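Local atomic coordinates of CG14216 (Drosophila melanogaster, PDB entry 3P9Y), a protein that removes phosphate from the C-terminal domain of RNA polymerase II and probably acts in RNA processing and transcription termination. Residues S169-L172 with D173-I176; M162-M165 with M166-T170. The protein carries 2 engineered substitutions. One frame throughout, in Å; residues are numbered along the deposited sequence.

How the interactions relate
From the N terminus, interaction 2 comes first: 162-165 meets 166-170 over the last turns of helix 149-167. Interaction 1 follows, with 169-172 turning into 173-176 at the start of helix 172-187. Both are local and close no long loop; they neither nest nor cross, but overlap in Ser169 and Thr170, which leave one helix and lead to the next. Their centres lie about 8 Å apart. Direct packing joins them, for Leu172 CD1 is 3.7 Å from Met166 O and Ile176 CD1 is 4.1 Å from Met166 SD. Together they describe a helix-loop-helix connection, with strand 137-142 touched by side chains from both.

Interaction 1 (S169-L172 with D173-I176); sequences STDL and DNDI
Asp171 and Asp173 are joined by a water at the N terminus of helix 172-187, where Asp171 holds the N-cap position in this LMW PTP-like fold. Water 2 donates to Asp171 OD1 (2.7 Å) and accepts from Asp173 N, so the cap carboxylate serves this amide through the water, its OD1 being 3.7 Å from Asp173 N. The carboxylate of Asp173 has its own partner, its OD1 being hydrogen-bonded to His139 NE2. At Asn174 the backbone N bonds to Asp171 O at 3.1 Å. The Asn174 amide meets the other oxygen of the cap: ND2 lies 2.7 Å from Asp171 OD2, but the N-H points poorly, so the bond is weak. The amide and carboxylate planes stand 65° apart. Asp175 folds back to the loop. Its CG lies anti to the carbonyl carbon (chi1 -79°), and its OD2 receives Ser169 OG at 2.8 Å on the anti side, 32° out of the carboxylate plane. Water 1 donates to the same OD2 and accepts from Thr170 N, giving that oxygen two donors. Ser169 OG in turn accepts from Asp171 N at 3.2 Å, which defines an ST turn, so one hydroxyl connects the cap residue with the first turn of the helix. An alanine at Ser169 would remove both bonds and would probably leave Asp171 N without its acceptor and the Asp175 carboxylate freer to turn. Ile176 is buried and touches His139 and Met166; Leu172, one turn back and partly exposed, touches the same two residues. Ile176 N makes a short but bent, weak bond to Leu172 O at 2.8 Å, and on the apolar side Leu172 CD1 rests 3.9 Å from Ile176 CB.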
loop_
_atom_site.group_PDB
_atom_site.type_symbol
_atom_site.label_atom_id
_atom_site.label_comp_id
_atom_site.label_asym_id
_atom_site.label_seq_id
_atom_site.Cartn_x
_atom_site.Cartn_y
_atom_site.Cartn_z
ATOM N N SER A 169 13.345 -16.049 -4.185
ATOM C CA SER A 169 13.364 -17.252 -3.353
ATOM C C SER A 169 12.541 -18.372 -3.974
ATOM O O SER A 169 11.409 -18.156 -4.406
ATOM C CB SER A 169 12.818 -16.941 -1.959
ATOM O OG SER A 169 12.595 -18.129 -1.216
ATOM N N THR A 170 13.106 -19.576 -3.993
ATOM C CA THR A 170 12.404 -20.741 -4.518
ATOM C C THR A 170 11.599 -21.463 -3.437
ATOM O O THR A 170 10.886 -22.420 -3.727
ATOM C CB THR A 170 13.379 -21.738 -5.175
ATOM O OG1 THR A 170 14.384 -22.127 -4.231
ATOM C CG2 THR A 170 14.051 -21.104 -6.381
ATOM N N ASP A 171 11.722 -21.008 -2.192
ATOM C CA ASP A 171 10.881 -21.506 -1.097
ATOM C C ASP A 171 10.765 -20.433 -0.027
ATOM O O ASP A 171 11.433 -20.493 1.005
ATOM C CB ASP A 171 11.466 -22.778 -0.485
ATOM C CG ASP A 171 10.570 -23.375 0.593
ATOM O OD1 ASP A 171 9.463 -22.844 0.845
ATOM O OD2 ASP A 171 10.972 -24.388 1.194
ATOM N N LEU A 172 9.900 -19.458 -0.284
ATOM C CA LEU A 172 9.819 -18.258 0.532
ATOM C C LEU A 172 9.610 -18.565 2.015
ATOM O O LEU A 172 10.234 -17.940 2.867
ATOM C CB LEU A 172 8.696 -17.361 0.019
ATOM C CG LEU A 172 8.596 -15.985 0.672
ATOM C CD1 LEU A 172 9.904 -15.214 0.512
ATOM C CD2 LEU A 172 7.436 -15.205 0.081
ATOM N N ASP A 173 8.744 -19.529 2.319
ATOM C CA ASP A 173 8.392 -19.835 3.704
ATOM C C ASP A 173 9.606 -20.179 4.563
ATOM O O ASP A 173 9.652 -19.825 5.736
ATOM C CB ASP A 173 7.388 -20.990 3.761
ATOM C CG ASP A 173 5.998 -20.580 3.313
ATOM O OD1 ASP A 173 5.745 -19.367 3.172
ATOM O OD2 ASP A 173 5.152 -21.470 3.101
ATOM N N ASN A 174 10.574 -20.880 3.982
ATOM C CA ASN A 174 11.766 -21.297 4.718
ATOM C C ASN A 174 12.940 -20.331 4.567
ATOM O O ASN A 174 13.932 -20.447 5.285
ATOM C CB ASN A 174 12.201 -22.701 4.279
ATOM C CG ASN A 174 11.188 -23.774 4.658
ATOM O OD1 ASN A 174 10.467 -23.645 5.650
ATOM N ND2 ASN A 174 11.133 -24.838 3.868
ATOM N N ASP A 175 12.831 -19.392 3.628
ATOM C CA ASP A 175 13.895 -18.419 3.370
ATOM C C ASP A 175 13.603 -17.058 3.993
ATOM O O ASP A 175 14.515 -16.280 4.249
ATOM C CB ASP A 175 14.060 -18.191 1.861
ATOM C CG ASP A 175 14.835 -19.296 1.173
ATOM O OD1 ASP A 175 15.330 -20.206 1.862
ATOM O OD2 ASP A 175 14.951 -19.244 -0.068
ATOM N N ILE A 176 12.330 -16.760 4.212
ATOM C CA ILE A 176 11.924 -15.380 4.418
ATOM C C ILE A 176 12.496 -14.786 5.705
ATOM O O ILE A 176 12.893 -13.633 5.714
ATOM C CB ILE A 176 10.402 -15.215 4.378
ATOM C CG1 ILE A 176 10.045 -13.727 4.278
ATOM C CG2 ILE A 176 9.767 -15.865 5.596
ATOM C CD1 ILE A 176 8.565 -13.462 4.048
HETATM O O HOH W 1 15.750 -19.840 -2.586
HETATM O O HOH W 2 7.225 -21.348 0.464
#

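Interaction 2 (M162-M165 with M166-T170); sequences MINM and MAKST
Met166 CE is pressed against Ile163 CD1 and Met162 CG on the inward face of helix 149-167, near the C-terminal end of this helix of the LMW PTP-like fold. The methyl is 3.5 Å from Ile163 CD1, tighter than ordinary van der Waals contact, and 3.7 Å from Met162 CG. Met166 gets there by folding back: CG is anti to the carbonyl carbon, the chain runs on extended, and a bend at chi3 (-58°) swings CE under the preceding turn, where it also lies against Met162 O. Met165 has CG anti to its own N (chi1 172°) and packs on Leu179 and Phe183 of helix 172-187; within the segments its CE makes a looser contact, 4.2 Å from Met166 CG.

On the more open side Lys168 runs as an extended chain alongside the Asn164 carbonyl, its CG 3.4 Å from Asn164 O, so that the aliphatic part of the lysine lies along the backbone of the turn before.

Backbone bonds fix these positions, and their pattern changes along the segment. Met166 N bonds to Met162 O, and Ala167 N to Ile163 O at 2.8 Å; both partners are four residues back. Lys168 N instead bonds mainly to Met165 O at 3.2 Å, while its bond to Asn164 O is weak; Ser169 N likewise turns to Met166 O, three residues back. From Lys168 on, the bonds thus shift from partners four residues back to partners three residues back.

Outside the two segments, Ile111 and Val113 of strand 111-114 and Leu141 of strand 137-142 receive the inward face, on which Ile163 and Met166 share Ile111. Helix 172-187 flanks it, with Phe183 touching both Met162 and Met165. At the exit, Ala167 O accepts a hydrogen bond from Ser8 OG.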
loop_
_atom_site.group_PDB
_atom_site.type_symbol
_atom_site.label_atom_id
_atom_site.label_comp_id
_atom_site.label_asym_id
_atom_site.label_seq_id
_atom_site.Cartn_x
_atom_site.Cartn_y
_atom_site.Cartn_z
ATOM N N MET A 162 12.522 -4.919 -1.592
ATOM C CA MET A 162 12.216 -6.003 -0.666
ATOM C C MET A 162 11.461 -7.128 -1.372
ATOM O O MET A 162 11.794 -8.299 -1.212
ATOM C CB MET A 162 11.390 -5.491 0.506
ATOM C CG MET A 162 11.102 -6.568 1.527
ATOM S SD MET A 162 10.120 -5.991 2.919
ATOM C CE MET A 162 8.520 -5.763 2.144
ATOM N N ILE A 163 10.443 -6.769 -2.150
ATOM C CA ILE A 163 9.625 -7.766 -2.837
ATOM C C ILE A 163 10.459 -8.484 -3.894
ATOM O O ILE A 163 10.358 -9.690 -4.062
ATOM C CB ILE A 163 8.385 -7.136 -3.503
ATOM C CG1 ILE A 163 7.487 -6.467 -2.455
ATOM C CG2 ILE A 163 7.606 -8.194 -4.277
ATOM C CD1 ILE A 163 6.786 -7.438 -1.515
ATOM N N ASN A 164 11.288 -7.730 -4.604
ATOM C CA ASN A 164 12.177 -8.305 -5.600
ATOM C C ASN A 164 13.057 -9.389 -4.980
ATOM O O ASN A 164 13.235 -10.454 -5.557
ATOM C CB ASN A 164 13.039 -7.211 -6.228
ATOM C CG ASN A 164 13.792 -7.693 -7.445
ATOM O OD1 ASN A 164 13.195 -8.195 -8.405
ATOM N ND2 ASN A 164 15.116 -7.543 -7.419
ATOM N N MET A 165 13.588 -9.111 -3.792
ATOM C CA MET A 165 14.447 -10.051 -3.083
ATOM C C MET A 165 13.685 -11.340 -2.761
ATOM O O MET A 165 14.172 -12.452 -2.989
ATOM C CB MET A 165 14.965 -9.405 -1.791
ATOM C CG MET A 165 15.712 -10.354 -0.854
ATOM S SD MET A 165 16.128 -9.596 0.742
ATOM C CE MET A 165 14.493 -9.240 1.377
ATOM N N MET A 166 12.478 -11.183 -2.241
ATOM C CA MET A 166 11.682 -12.325 -1.832
ATOM C C MET A 166 11.183 -13.129 -3.027
ATOM O O MET A 166 10.989 -14.337 -2.920
ATOM C CB MET A 166 10.525 -11.853 -0.962
ATOM C CG MET A 166 11.017 -11.314 0.373
ATOM S SD MET A 166 9.697 -10.621 1.361
ATOM C CE MET A 166 9.061 -9.366 0.255
ATOM N N ALA A 167 11.012 -12.461 -4.163
ATOM C CA ALA A 167 10.542 -13.111 -5.383
ATOM C C ALA A 167 11.599 -14.058 -5.937
ATOM O O ALA A 167 11.281 -14.988 -6.671
ATOM C CB ALA A 167 10.165 -12.069 -6.438
ATOM N N LYS A 168 12.856 -13.817 -5.585
ATOM C CA LYS A 168 13.948 -14.643 -6.075
ATOM C C LYS A 168 14.098 -15.934 -5.276
ATOM O O LYS A 168 14.883 -16.808 -5.645
ATOM C CB LYS A 168 15.260 -13.860 -6.050
ATOM C CG LYS A 168 15.310 -12.715 -7.052
ATOM C CD LYS A 168 16.537 -11.843 -6.835
ATOM C CE LYS A 168 16.573 -10.681 -7.813
ATOM N NZ LYS A 168 17.647 -9.700 -7.465
ATOM N N SER A 169 13.345 -16.049 -4.185
ATOM C CA SER A 169 13.364 -17.252 -3.353
ATOM C C SER A 169 12.541 -18.372 -3.974
ATOM O O SER A 169 11.409 -18.156 -4.406
ATOM C CB SER A 169 12.818 -16.941 -1.959
ATOM O OG SER A 169 12.595 -18.129 -1.216
ATOM N N THR A 170 13.106 -19.576 -3.993
ATOM C CA THR A 170 12.404 -20.741 -4.518
ATOM C C THR A 170 11.599 -21.463 -3.437
ATOM O O THR A 170 10.886 -22.420 -3.727
ATOM C CB THR A 170 13.379 -21.738 -5.175
ATOM O OG1 THR A 170 14.384 -22.127 -4.231
ATOM C CG2 THR A 170 14.051 -21.104 -6.381
#